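Local coordinates for designed helical repeat protein (Synthetic construct, PDB 5CWG) that has no known biological function but was designed de novo to fold into a single-chain array of stacked helices built from a repeated sequence, at residues A[7-12]-A[36-41]; A[23-28]-A[75-80]; A[86-91]-A[108-113]; A[3-8]-A[54-59]. All blocks are in the same frame, centred on the assembly; numbering follows the deposited sequence. Where two conformers were deposited one is given.

Overall arrangement
Eight helices follow one another along the chain, and the four contacts sample how neighbours are joined. Contact 4 and contact 1 start from the same end of helix 3-23, their centres 8 Å apart: contact 1 pairs it with the next helix, 27-47, and contact 4 with the one after, 53-73. Contact 2, its centre 16 Å from that of contact 1, ties the turn before helix 27-47 to the turn before helix 77-98. Contact 3, last along the chain, joins helices 77-98 and 103-123 about 2 Å (between centres) from the chain's centre. Contacts 1, 3 and 4 touch, partly through Phe88, and form continuous packing, whereas contact 2 lies apart at the surface, joining turns.

Contact 1: A[7-12]-A[36-41]; sequences ELRERL and EAFELV
Phe38 meets Leu8, Arg9 and Leu12 of 7-12, and its ring is the main body of the contact. Its CG stands anti to the backbone N (chi1 -178°), which carries the ring across to the facing helix. Arg9 CB sits above the middle of one ring face, 3.6 Å from the centroid and only 5° off the normal, the geometry of a CH-pi contact. The Arg9 and Phe38 side chains cross at about a right angle, with Arg9 CD near Phe38 CD1. Leu8 occupies the edge instead, near the ring plane, its CG 3.9 Å from Phe38 CE2. At the base, Leu12 CD2 comes within 4.1 Å of Phe38 CB. A serine in place of Phe38 would probably open a gap between the two helices and leave the Arg9 methylenes and Leu8 without their apolar support.

Glu39 follows. Its OE2 forms a long salt bridge, 3.5 Å, with Arg9 NH1. The bridge is tentative, since Glu39 was modelled in two conformers; its stronger partner is Arg42, which OE1 binds in a salt bridge. Arg9 thus covers the ring with its aliphatic part and carries its charge beyond it, toward Glu39.

The short axes approach to 10.0 Å at 139°, so consecutive helices 3-23 and 27-47 pack as an antiparallel helical hairpin, an arrangement common in helical repeat proteins.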
loop_
_atom_site.group_PDB
_atom_site.type_symbol
_atom_site.label_atom_id
_atom_site.label_comp_id
_atom_site.label_asym_id
_atom_site.label_seq_id
_atom_site.Cartn_x
_atom_site.Cartn_y
_atom_site.Cartn_z
ATOM N N GLU A 7 11.674 -2.517 -17.900
ATOM C CA GLU A 7 10.632 -3.400 -18.388
ATOM C C GLU A 7 9.421 -3.323 -17.466
ATOM O O GLU A 7 8.280 -3.311 -17.933
ATOM C CB GLU A 7 11.177 -4.820 -18.482
ATOM C CG GLU A 7 12.272 -4.924 -19.537
ATOM C CD GLU A 7 13.234 -6.068 -19.304
ATOM O OE1 GLU A 7 12.900 -7.000 -18.547
ATOM O OE2 GLU A 7 14.343 -6.033 -19.876
ATOM N N LEU A 8 9.656 -3.230 -16.163
ATOM C CA LEU A 8 8.570 -3.121 -15.208
ATOM C C LEU A 8 7.806 -1.816 -15.404
ATOM O O LEU A 8 6.572 -1.783 -15.366
ATOM C CB LEU A 8 9.120 -3.210 -13.800
ATOM C CG LEU A 8 8.117 -3.147 -12.668
ATOM C CD1 LEU A 8 7.112 -4.282 -12.780
ATOM C CD2 LEU A 8 8.789 -3.179 -11.324
ATOM N N ARG A 9 8.521 -0.713 -15.586
ATOM C CA ARG A 9 7.872 0.561 -15.829
ATOM C C ARG A 9 7.010 0.464 -17.084
ATOM O O ARG A 9 5.880 0.964 -17.108
ATOM C CB ARG A 9 8.892 1.682 -15.970
ATOM C CG ARG A 9 8.203 2.996 -16.236
ATOM C CD ARG A 9 9.116 4.139 -16.284
ATOM N NE ARG A 9 9.999 3.995 -17.418
ATOM C CZ ARG A 9 10.876 4.919 -17.777
ATOM N NH1 ARG A 9 10.966 6.050 -17.081
ATOM N NH2 ARG A 9 11.664 4.711 -18.826
ATOM N N GLU A 10 7.547 -0.115 -18.150
ATOM C CA GLU A 10 6.775 -0.228 -19.387
ATOM C C GLU A 10 5.514 -1.056 -19.183
ATOM O O GLU A 10 4.478 -0.700 -19.736
ATOM C CB GLU A 10 7.621 -0.774 -20.537
ATOM C CG GLU A 10 8.655 0.216 -21.068
ATOM C CD GLU A 10 8.051 1.593 -21.363
ATOM O OE1 GLU A 10 8.616 2.622 -20.929
ATOM O OE2 GLU A 10 6.980 1.635 -22.016
ATOM N N ARG A 11 5.587 -2.109 -18.355
ATOM C CA ARG A 11 4.411 -2.924 -18.057
ATOM C C ARG A 11 3.372 -2.085 -17.342
ATOM O O ARG A 11 2.172 -2.153 -17.662
ATOM C CB ARG A 11 4.784 -4.140 -17.197
ATOM C CG ARG A 11 5.504 -5.231 -17.976
ATOM C CD ARG A 11 5.556 -6.578 -17.228
ATOM N NE ARG A 11 6.420 -6.586 -16.054
ATOM C CZ ARG A 11 7.727 -6.833 -16.082
ATOM N NH1 ARG A 11 8.336 -7.058 -17.237
ATOM N NH2 ARG A 11 8.438 -6.835 -14.952
ATOM N N LEU A 12 3.801 -1.275 -16.381
ATOM C CA LEU A 12 2.858 -0.406 -15.674
ATOM C C LEU A 12 2.217 0.613 -16.609
ATOM O O LEU A 12 1.007 0.832 -16.567
ATOM C CB LEU A 12 3.551 0.291 -14.521
ATOM C CG LEU A 12 2.595 1.208 -13.728
ATOM C CD1 LEU A 12 1.511 0.392 -12.998
ATOM C CD2 LEU A 12 3.378 2.067 -12.752
ATOM N N GLU A 36 5.227 8.764 -13.624
ATOM C CA GLU A 36 5.530 9.454 -12.385
ATOM C C GLU A 36 5.272 8.563 -11.172
ATOM O O GLU A 36 6.039 8.590 -10.190
ATOM C CB GLU A 36 4.755 10.771 -12.315
ATOM C CG GLU A 36 5.287 11.764 -13.341
ATOM C CD GLU A 36 4.654 13.142 -13.266
ATOM O OE1 GLU A 36 3.543 13.280 -12.718
ATOM O OE2 GLU A 36 5.272 14.080 -13.783
ATOM N N ALA A 37 4.246 7.713 -11.244
ATOM C CA ALA A 37 3.968 6.778 -10.173
ATOM C C ALA A 37 5.134 5.792 -10.025
ATOM O O ALA A 37 5.565 5.484 -8.914
ATOM C CB ALA A 37 2.681 6.020 -10.441
ATOM N N PHE A 38 5.629 5.304 -11.158
ATOM C CA PHE A 38 6.753 4.378 -11.130
ATOM C C PHE A 38 7.970 5.012 -10.467
ATOM O O PHE A 38 8.619 4.409 -9.606
ATOM C CB PHE A 38 7.102 3.878 -12.530
ATOM C CG PHE A 38 8.223 2.894 -12.503
ATOM C CD1 PHE A 38 9.548 3.300 -12.612
ATOM C CD2 PHE A 38 7.966 1.556 -12.313
ATOM C CE1 PHE A 38 10.584 2.390 -12.510
ATOM C CE2 PHE A 38 8.986 0.663 -12.234
ATOM C CZ PHE A 38 10.294 1.077 -12.328
ATOM N N GLU A 39 8.299 6.227 -10.867
ATOM C CA GLU A 39 9.477 6.867 -10.313
ATOM C C GLU A 39 9.307 7.126 -8.831
ATOM O O GLU A 39 10.263 6.968 -8.061
ATOM C CB GLU A 39 9.797 8.143 -11.064
ATOM C CG GLU A 39 10.184 7.870 -12.477
ATOM C CD GLU A 39 11.334 6.865 -12.616
ATOM O OE1 GLU A 39 12.225 6.801 -11.730
ATOM O OE2 GLU A 39 11.364 6.144 -13.622
ATOM N N LEU A 40 8.102 7.523 -8.431
ATOM C CA LEU A 40 7.839 7.767 -7.017
ATOM C C LEU A 40 8.129 6.514 -6.192
ATOM O O LEU A 40 8.803 6.572 -5.169
ATOM C CB LEU A 40 6.382 8.207 -6.816
ATOM C CG LEU A 40 6.107 8.766 -5.409
ATOM C CD1 LEU A 40 6.522 10.238 -5.287
ATOM C CD2 LEU A 40 4.635 8.618 -5.074
ATOM N N VAL A 41 7.607 5.389 -6.659
ATOM C CA VAL A 41 7.796 4.119 -5.990
ATOM C C VAL A 41 9.274 3.723 -5.985
ATOM O O VAL A 41 9.811 3.299 -4.968
ATOM C CB VAL A 41 6.951 3.043 -6.692
ATOM C CG1 VAL A 41 7.449 1.616 -6.415
ATOM C CG2 VAL A 41 5.477 3.242 -6.316
#

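Contact 2: A[23-28]-A[75-80]; sequences KGDDTE and YDISEA
Lys23 reaches over Ile77 to the backbone of Tyr75. From CB the chain runs through CG, which lies near Ile77 CG1, to CD, 3.8 Å from Ile77 CD1. A bend at chi3 (-80°) then turns CE to the Tyr75 carbonyl, and NZ donates to Tyr75 O at 2.8 Å. The ammonium approaches from above the carbonyl plane, 66° out of it, and not on a lone pair. With an alanine in place of Lys23, Tyr75 O would probably lose its ammonium partner and Ile77 the methylene cover on one side.

Two residues on, Asp25 OD2 accepts from Ile77 N at 2.9 Å, a nearly straight bond (167°) that meets the oxygen close to its C-O direction. Asp25 OD2 also lies 3.7 Å from Asp76 OD1; water 1 donates to Asp25 OD1 and to Asp76 OD1 and probably eases the repulsion between the carboxylates. Asp76 itself caps the helix, its OD2 accepting from Glu79 N at 3.0 Å. A second bridge, water 2, joins Asp26 O to Ser78 OG.

Gly24 closes the preceding helix in a Schellman motif, and Asp76 is the N-cap of helix 77-98. The arrangement is that of stacked interhelical turns, in which one turn's aspartate supplements the capping of a helix two further along.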
loop_
_atom_site.group_PDB
_atom_site.type_symbol
_atom_site.label_atom_id
_atom_site.label_comp_id
_atom_site.label_asym_id
_atom_site.label_seq_id
_atom_site.Cartn_x
_atom_site.Cartn_y
_atom_site.Cartn_z
ATOM N N LYS A 23 -12.172 3.209 -20.298
ATOM C CA LYS A 23 -13.261 4.029 -19.782
ATOM C C LYS A 23 -13.283 5.451 -20.313
ATOM O O LYS A 23 -14.084 6.246 -19.871
ATOM C CB LYS A 23 -13.318 3.971 -18.256
ATOM C CG LYS A 23 -12.157 4.550 -17.552
ATOM C CD LYS A 23 -12.374 4.541 -16.026
ATOM C CE LYS A 23 -13.251 5.677 -15.562
ATOM N NZ LYS A 23 -13.591 5.569 -14.124
ATOM N N GLY A 24 -12.455 5.752 -21.303
ATOM C CA GLY A 24 -12.424 7.070 -21.889
ATOM C C GLY A 24 -11.723 8.145 -21.065
ATOM O O GLY A 24 -11.929 9.311 -21.319
ATOM N N ASP A 25 -10.895 7.770 -20.091
ATOM C CA ASP A 25 -10.059 8.744 -19.392
ATOM C C ASP A 25 -8.886 9.115 -20.314
ATOM O O ASP A 25 -8.505 8.359 -21.208
ATOM C CB ASP A 25 -9.568 8.175 -18.052
ATOM C CG ASP A 25 -10.634 8.174 -16.945
ATOM O OD1 ASP A 25 -11.761 8.679 -17.153
ATOM O OD2 ASP A 25 -10.345 7.658 -15.833
ATOM N N ASP A 26 -8.300 10.288 -20.094
ATOM C CA ASP A 26 -7.260 10.794 -20.979
ATOM C C ASP A 26 -6.011 9.912 -20.950
ATOM O O ASP A 26 -5.420 9.691 -19.886
ATOM C CB ASP A 26 -6.851 12.204 -20.569
ATOM C CG ASP A 26 -6.025 12.872 -21.622
ATOM O OD1 ASP A 26 -4.813 12.677 -21.607
ATOM O OD2 ASP A 26 -6.593 13.561 -22.494
ATOM N N THR A 27 -5.597 9.410 -22.106
ATOM C CA THR A 27 -4.504 8.442 -22.149
ATOM C C THR A 27 -3.123 9.078 -22.035
ATOM O O THR A 27 -2.206 8.428 -21.563
ATOM C CB THR A 27 -4.554 7.533 -23.400
ATOM O OG1 THR A 27 -4.559 8.343 -24.574
ATOM C CG2 THR A 27 -5.782 6.624 -23.375
ATOM N N GLU A 28 -2.967 10.317 -22.494
ATOM C CA GLU A 28 -1.692 11.026 -22.317
ATOM C C GLU A 28 -1.468 11.329 -20.851
ATOM O O GLU A 28 -0.365 11.143 -20.336
ATOM C CB GLU A 28 -1.659 12.293 -23.157
ATOM C CG GLU A 28 -1.500 12.014 -24.647
ATOM C CD GLU A 28 -1.322 13.285 -25.463
ATOM O OE1 GLU A 28 -1.044 14.349 -24.864
ATOM O OE2 GLU A 28 -1.472 13.217 -26.701
ATOM N N TYR A 75 -13.697 5.256 -10.674
ATOM C CA TYR A 75 -12.671 6.188 -10.224
ATOM C C TYR A 75 -11.782 6.602 -11.379
ATOM O O TYR A 75 -11.495 5.826 -12.282
ATOM C CB TYR A 75 -11.827 5.557 -9.125
ATOM C CG TYR A 75 -12.559 5.311 -7.835
ATOM C CD1 TYR A 75 -13.450 4.249 -7.705
ATOM C CD2 TYR A 75 -12.404 6.166 -6.756
ATOM C CE1 TYR A 75 -14.140 4.044 -6.529
ATOM C CE2 TYR A 75 -13.076 5.965 -5.575
ATOM C CZ TYR A 75 -13.964 4.901 -5.471
ATOM O OH TYR A 75 -14.671 4.668 -4.311
ATOM N N ASP A 76 -11.317 7.836 -11.317
ATOM C CA ASP A 76 -10.392 8.334 -12.326
ATOM C C ASP A 76 -9.106 7.518 -12.306
ATOM O O ASP A 76 -8.493 7.316 -11.250
ATOM C CB ASP A 76 -10.066 9.804 -12.056
ATOM C CG ASP A 76 -9.174 10.396 -13.114
ATOM O OD1 ASP A 76 -9.688 10.850 -14.140
ATOM O OD2 ASP A 76 -7.942 10.388 -12.923
ATOM N N ILE A 77 -8.680 7.061 -13.475
ATOM C CA ILE A 77 -7.557 6.138 -13.548
ATOM C C ILE A 77 -6.252 6.790 -13.092
ATOM O O ILE A 77 -5.484 6.188 -12.358
ATOM C CB ILE A 77 -7.394 5.590 -14.985
ATOM C CG1 ILE A 77 -8.592 4.709 -15.409
ATOM C CG2 ILE A 77 -6.091 4.818 -15.138
ATOM C CD1 ILE A 77 -9.022 3.668 -14.413
ATOM N N SER A 78 -5.973 7.993 -13.570
ATOM C CA SER A 78 -4.706 8.633 -13.226
ATOM C C SER A 78 -4.640 8.963 -11.743
ATOM O O SER A 78 -3.594 8.773 -11.108
ATOM C CB SER A 78 -4.495 9.867 -14.083
ATOM O OG SER A 78 -4.193 9.528 -15.412
ATOM N N GLU A 79 -5.725 9.479 -11.189
ATOM C CA GLU A 79 -5.712 9.791 -9.782
ATOM C C GLU A 79 -5.542 8.529 -8.946
ATOM O O GLU A 79 -4.863 8.537 -7.929
ATOM C CB GLU A 79 -6.960 10.579 -9.405
ATOM C CG GLU A 79 -6.986 12.009 -10.001
ATOM C CD GLU A 79 -8.281 12.759 -9.746
ATOM O OE1 GLU A 79 -8.380 13.941 -10.158
ATOM O OE2 GLU A 79 -9.210 12.177 -9.151
ATOM N N ALA A 80 -6.164 7.441 -9.381
ATOM C CA ALA A 80 -6.040 6.174 -8.676
ATOM C C ALA A 80 -4.591 5.671 -8.676
ATOM O O ALA A 80 -4.072 5.237 -7.643
ATOM C CB ALA A 80 -6.979 5.110 -9.303
HETATM O O HOH W 1 -12.304 10.109 -14.852
HETATM O O HOH W 2 -6.235 9.486 -17.113
#

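Contact 3: A[86-91]-A[108-113]; sequences EAFKRV and LAIRLI
An antiparallel helix-helix interface in the middle of the repeat array brings Ala87, Phe88 and Val91 of helix 77-98 against Ala109, Ile110 and Ile113 of helix 103-123. These helices are consecutive in the chain, and the short axes pass 10.5 Å apart with 146° between their directions. The CA atoms of Phe88 and Ile110 are the nearest across the pair, 7.1 Å apart.

Ala87 and Val91 lie one turn apart and both meet Ile113. Ala87 CB touches Ile113 CG2 at 3.9 Å, while Val91 CG2 and Ile113 CD1 reach toward each other tip to tip. That last pair stands at 3.3 Å, shorter than usual for carbons, but Ile113 was modelled in two conformers, so the tightness is doubtful. The other methyl of Val91, CG1, stands anti to the backbone N (chi1 169°) and turns to Ala109, with Val91 CG1 to Ala109 CB at 4.1 Å. One valine thereby serves two residues of the facing helix.

Phe88 meets Ile110 by its edge: Ile110 CD1 lies near the ring plane, 3.9 Å from Phe88 CE1. The extended Ile110 chain (chi2 161°) brings that methyl to the ring. Beyond the pair, Phe88 also packs on Val55 and Ala59 of helix 53-73.

Every touching side chain is an aliphatic or aromatic hydrocarbon and is buried. The interface is therefore probably held by apolar packing and the exclusion of water, with no directional polar bond between the two segments to fix its register.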
loop_
_atom_site.group_PDB
_atom_site.type_symbol
_atom_site.label_atom_id
_atom_site.label_comp_id
_atom_site.label_asym_id
_atom_site.label_seq_id
_atom_site.Cartn_x
_atom_site.Cartn_y
_atom_site.Cartn_z
ATOM N N GLU A 86 1.525 6.887 -3.929
ATOM C CA GLU A 86 1.752 7.639 -2.699
ATOM C C GLU A 86 1.608 6.748 -1.471
ATOM O O GLU A 86 2.354 6.909 -0.496
ATOM C CB GLU A 86 0.771 8.815 -2.609
ATOM C CG GLU A 86 0.989 9.905 -3.641
ATOM C CD GLU A 86 2.089 10.895 -3.344
ATOM O OE1 GLU A 86 2.900 10.660 -2.426
ATOM O OE2 GLU A 86 2.175 11.910 -4.083
ATOM N N ALA A 87 0.690 5.784 -1.511
ATOM C CA ALA A 87 0.511 4.885 -0.391
ATOM C C ALA A 87 1.763 4.010 -0.189
ATOM O O ALA A 87 2.230 3.816 0.932
ATOM C CB ALA A 87 -0.693 4.001 -0.595
ATOM N N PHE A 88 2.303 3.483 -1.284
ATOM C CA PHE A 88 3.539 2.733 -1.186
ATOM C C PHE A 88 4.656 3.604 -0.612
ATOM O O PHE A 88 5.454 3.161 0.198
ATOM C CB PHE A 88 3.948 2.142 -2.530
ATOM C CG PHE A 88 5.283 1.466 -2.463
ATOM C CD1 PHE A 88 5.412 0.153 -2.003
ATOM C CD2 PHE A 88 6.432 2.154 -2.779
ATOM C CE1 PHE A 88 6.645 -0.428 -1.891
ATOM C CE2 PHE A 88 7.686 1.557 -2.623
ATOM C CZ PHE A 88 7.778 0.282 -2.212
ATOM N N LYS A 89 4.761 4.840 -1.092
ATOM C CA LYS A 89 5.799 5.743 -0.603
ATOM C C LYS A 89 5.713 5.879 0.920
ATOM O O LYS A 89 6.731 5.872 1.616
ATOM C CB LYS A 89 5.717 7.084 -1.316
ATOM C CG LYS A 89 6.605 8.186 -0.749
ATOM C CD LYS A 89 6.639 9.390 -1.704
ATOM C CE LYS A 89 7.487 10.560 -1.285
ATOM N NZ LYS A 89 6.899 11.274 -0.178
ATOM N N ARG A 90 4.512 6.020 1.464
ATOM C CA ARG A 90 4.350 6.076 2.902
ATOM C C ARG A 90 4.826 4.830 3.616
ATOM O O ARG A 90 5.419 4.903 4.681
ATOM C CB ARG A 90 2.907 6.422 3.268
ATOM C CG ARG A 90 2.509 7.858 2.823
ATOM C CD ARG A 90 1.181 8.344 3.411
ATOM N NE ARG A 90 0.038 7.534 3.003
ATOM C CZ ARG A 90 -0.641 7.701 1.871
ATOM N NH1 ARG A 90 -0.293 8.649 1.016
ATOM N NH2 ARG A 90 -1.660 6.907 1.579
ATOM N N VAL A 91 4.559 3.670 3.032
ATOM C CA VAL A 91 5.046 2.417 3.597
ATOM C C VAL A 91 6.575 2.393 3.611
ATOM O O VAL A 91 7.191 2.029 4.631
ATOM C CB VAL A 91 4.465 1.210 2.842
ATOM C CG1 VAL A 91 5.150 -0.070 3.232
ATOM C CG2 VAL A 91 2.977 1.046 3.168
ATOM N N LEU A 108 3.132 -8.064 3.412
ATOM C CA LEU A 108 1.902 -7.939 4.182
ATOM C C LEU A 108 1.408 -6.512 4.272
ATOM O O LEU A 108 0.194 -6.262 4.169
ATOM C CB LEU A 108 2.067 -8.519 5.582
ATOM C CG LEU A 108 1.956 -10.023 5.663
ATOM C CD1 LEU A 108 2.491 -10.531 6.975
ATOM C CD2 LEU A 108 0.495 -10.460 5.494
ATOM N N ALA A 109 2.312 -5.548 4.432
ATOM C CA ALA A 109 1.922 -4.145 4.501
ATOM C C ALA A 109 1.281 -3.717 3.182
ATOM O O ALA A 109 0.267 -3.019 3.175
ATOM C CB ALA A 109 3.125 -3.264 4.805
ATOM N N ILE A 110 1.881 -4.109 2.065
ATOM C CA ILE A 110 1.342 -3.767 0.756
ATOM C C ILE A 110 -0.002 -4.434 0.512
ATOM O O ILE A 110 -0.923 -3.822 -0.010
ATOM C CB ILE A 110 2.366 -4.053 -0.368
ATOM C CG1 ILE A 110 3.609 -3.172 -0.161
ATOM C CG2 ILE A 110 1.761 -3.840 -1.731
ATOM C CD1 ILE A 110 4.846 -3.690 -0.916
ATOM N N ARG A 111 -0.124 -5.691 0.910
ATOM C CA ARG A 111 -1.384 -6.397 0.796
ATOM C C ARG A 111 -2.487 -5.695 1.602
ATOM O O ARG A 111 -3.628 -5.579 1.145
ATOM C CB ARG A 111 -1.238 -7.848 1.263
ATOM C CG ARG A 111 -2.351 -8.728 0.766
ATOM C CD ARG A 111 -2.358 -10.126 1.332
ATOM N NE ARG A 111 -1.073 -10.770 1.471
ATOM C CZ ARG A 111 -0.897 -11.888 2.170
ATOM N NH1 ARG A 111 -1.932 -12.484 2.754
ATOM N NH2 ARG A 111 0.305 -12.423 2.281
ATOM N N LEU A 112 -2.156 -5.224 2.794
ATOM C CA LEU A 112 -3.107 -4.495 3.607
ATOM C C LEU A 112 -3.594 -3.242 2.882
ATOM O O LEU A 112 -4.787 -2.950 2.855
ATOM C CB LEU A 112 -2.489 -4.136 4.955
ATOM C CG LEU A 112 -3.348 -3.245 5.852
ATOM C CD1 LEU A 112 -4.626 -3.961 6.306
ATOM C CD2 LEU A 112 -2.531 -2.763 7.042
ATOM N N ILE A 113 -2.703 -2.479 2.279
ATOM C CA ILE A 113 -3.153 -1.318 1.533
ATOM C C ILE A 113 -4.115 -1.709 0.435
ATOM O O ILE A 113 -5.173 -1.098 0.279
ATOM C CB ILE A 113 -1.969 -0.542 0.917
ATOM C CG1 ILE A 113 -1.135 0.062 2.009
ATOM C CG2 ILE A 113 -2.454 0.555 -0.040
ATOM C CD1 ILE A 113 0.207 0.501 1.546
#

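Contact 4: A[3-8]-A[54-59]; sequences SEKEEL and EVLELA
The carboxylates of Glu4 and Glu57 are the flat groups here, turned 68° from each other, and each presents one oxygen to the other: Glu4 OE2 lies 4.0 Å from Glu57 OE2. Like charges so close would probably repel, but Glu57 has two conformers, so the exact spacing is doubtful. Glu4 OE2 also forms a salt bridge with Arg11, which probably offsets that repulsion. The Arg11 guanidinium in turn has Glu7 O and Leu8 CA over one of its faces, both displaced from its centre toward the rim of the group.

Beside these carboxylates the contact is apolar. Leu56 CG lies anti to its carbonyl carbon (chi1 -65°), and its CD1 touches the methylene stem of Lys5, 3.7 Å from Lys5 CG. Lys5 thus packs by its aliphatic part, while its NZ makes a long, weak ion pair with Glu46. Leu8, which also packs on helix 27-47, here uses its CD2 methyl, 3.8 Å from Leu56 CB and likewise 3.8 Å from Leu56 O. That methyl rests on the Leu56 side chain and on its backbone together.

The short axes run almost parallel, 7° apart and 11.1 Å distant, as expected for helices two places apart in an up-down array. Helix 27-47 lies against both, with Arg42 on Lys5 and Ala45 on Leu56, while Val55 and Ala59 pack on Phe88 of helix 77-98 and Leu58 faces Ile110 of helix 103-123.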
loop_
_atom_site.group_PDB
_atom_site.type_symbol
_atom_site.label_atom_id
_atom_site.label_comp_id
_atom_site.label_asym_id
_atom_site.label_seq_id
_atom_site.Cartn_x
_atom_site.Cartn_y
_atom_site.Cartn_z
ATOM N N SER A 3 17.462 -2.964 -16.252
ATOM C CA SER A 3 16.862 -3.365 -17.505
ATOM C C SER A 3 15.516 -3.943 -17.031
ATOM O O SER A 3 14.474 -3.714 -17.647
ATOM C CB SER A 3 17.757 -4.341 -18.265
ATOM O OG SER A 3 17.284 -4.582 -19.593
ATOM N N GLU A 4 15.514 -4.609 -15.876
ATOM C CA GLU A 4 14.247 -5.086 -15.297
ATOM C C GLU A 4 13.382 -3.905 -14.864
ATOM O O GLU A 4 12.173 -3.928 -15.049
ATOM C CB GLU A 4 14.476 -6.036 -14.105
ATOM C CG GLU A 4 13.172 -6.631 -13.476
ATOM C CD GLU A 4 12.546 -7.797 -14.281
ATOM O OE1 GLU A 4 13.301 -8.645 -14.822
ATOM O OE2 GLU A 4 11.290 -7.877 -14.365
ATOM N N LYS A 5 13.985 -2.860 -14.308
ATOM C CA LYS A 5 13.201 -1.712 -13.859
ATOM C C LYS A 5 12.539 -1.065 -15.064
ATOM O O LYS A 5 11.383 -0.653 -14.969
ATOM C CB LYS A 5 14.051 -0.694 -13.078
ATOM C CG LYS A 5 14.244 -1.034 -11.592
ATOM C CD LYS A 5 15.088 0.017 -10.858
ATOM C CE LYS A 5 16.543 -0.396 -10.755
ATOM N NZ LYS A 5 17.385 0.700 -10.215
ATOM N N GLU A 6 13.263 -0.964 -16.180
ATOM C CA GLU A 6 12.705 -0.372 -17.395
ATOM C C GLU A 6 11.534 -1.199 -17.902
ATOM O O GLU A 6 10.501 -0.659 -18.280
ATOM C CB GLU A 6 13.766 -0.252 -18.492
ATOM C CG GLU A 6 14.845 0.778 -18.235
ATOM C CD GLU A 6 16.064 0.546 -19.114
ATOM O OE1 GLU A 6 17.091 0.043 -18.604
ATOM O OE2 GLU A 6 15.990 0.854 -20.321
ATOM N N GLU A 7 11.674 -2.517 -17.900
ATOM C CA GLU A 7 10.632 -3.400 -18.388
ATOM C C GLU A 7 9.421 -3.323 -17.466
ATOM O O GLU A 7 8.280 -3.311 -17.933
ATOM C CB GLU A 7 11.177 -4.820 -18.482
ATOM C CG GLU A 7 12.272 -4.924 -19.537
ATOM C CD GLU A 7 13.234 -6.068 -19.304
ATOM O OE1 GLU A 7 12.900 -7.000 -18.547
ATOM O OE2 GLU A 7 14.343 -6.033 -19.876
ATOM N N LEU A 8 9.656 -3.230 -16.163
ATOM C CA LEU A 8 8.570 -3.121 -15.208
ATOM C C LEU A 8 7.806 -1.816 -15.404
ATOM O O LEU A 8 6.572 -1.783 -15.366
ATOM C CB LEU A 8 9.120 -3.210 -13.800
ATOM C CG LEU A 8 8.117 -3.147 -12.668
ATOM C CD1 LEU A 8 7.112 -4.282 -12.780
ATOM C CD2 LEU A 8 8.789 -3.179 -11.324
ATOM N N GLU A 54 11.704 -7.666 -6.348
ATOM C CA GLU A 54 10.516 -8.258 -5.766
ATOM C C GLU A 54 9.619 -7.215 -5.067
ATOM O O GLU A 54 8.391 -7.243 -5.228
ATOM C CB GLU A 54 10.930 -9.391 -4.834
ATOM C CG GLU A 54 11.632 -10.567 -5.584
ATOM C CD GLU A 54 13.147 -10.408 -5.809
ATOM O OE1 GLU A 54 13.746 -9.421 -5.353
ATOM O OE2 GLU A 54 13.740 -11.300 -6.456
ATOM N N VAL A 55 10.215 -6.270 -4.335
ATOM C CA VAL A 55 9.456 -5.175 -3.717
ATOM C C VAL A 55 8.922 -4.230 -4.800
ATOM O O VAL A 55 7.785 -3.758 -4.726
ATOM C CB VAL A 55 10.300 -4.437 -2.685
ATOM C CG1 VAL A 55 9.642 -3.101 -2.282
ATOM C CG2 VAL A 55 10.470 -5.337 -1.494
ATOM N N LEU A 56 9.720 -3.934 -5.817
ATOM C CA LEU A 56 9.240 -3.073 -6.893
ATOM C C LEU A 56 8.053 -3.732 -7.615
ATOM O O LEU A 56 7.082 -3.064 -7.949
ATOM C CB LEU A 56 10.363 -2.737 -7.879
ATOM C CG LEU A 56 11.479 -1.917 -7.279
ATOM C CD1 LEU A 56 12.553 -1.713 -8.325
ATOM C CD2 LEU A 56 10.981 -0.596 -6.779
ATOM N N GLU A 57 8.130 -5.040 -7.861
ATOM C CA GLU A 57 7.025 -5.771 -8.475
ATOM C C GLU A 57 5.764 -5.654 -7.605
ATOM O O GLU A 57 4.667 -5.440 -8.122
ATOM C CB GLU A 57 7.406 -7.242 -8.698
ATOM C CG GLU A 57 8.314 -7.475 -9.920
ATOM C CD GLU A 57 8.975 -8.858 -9.957
ATOM O OE1 GLU A 57 8.581 -9.740 -9.156
ATOM O OE2 GLU A 57 9.893 -9.061 -10.793
ATOM N N LEU A 58 5.896 -5.792 -6.290
ATOM C CA LEU A 58 4.750 -5.699 -5.393
ATOM C C LEU A 58 4.144 -4.301 -5.443
ATOM O O LEU A 58 2.920 -4.145 -5.413
ATOM C CB LEU A 58 5.134 -6.075 -3.974
ATOM C CG LEU A 58 5.376 -7.583 -3.748
ATOM C CD1 LEU A 58 6.017 -7.812 -2.365
ATOM C CD2 LEU A 58 4.138 -8.454 -3.909
ATOM N N ALA A 59 4.985 -3.265 -5.468
ATOM C CA ALA A 59 4.505 -1.896 -5.580
ATOM C C ALA A 59 3.721 -1.689 -6.877
ATOM O O ALA A 59 2.654 -1.043 -6.888
ATOM C CB ALA A 59 5.671 -0.922 -5.507
#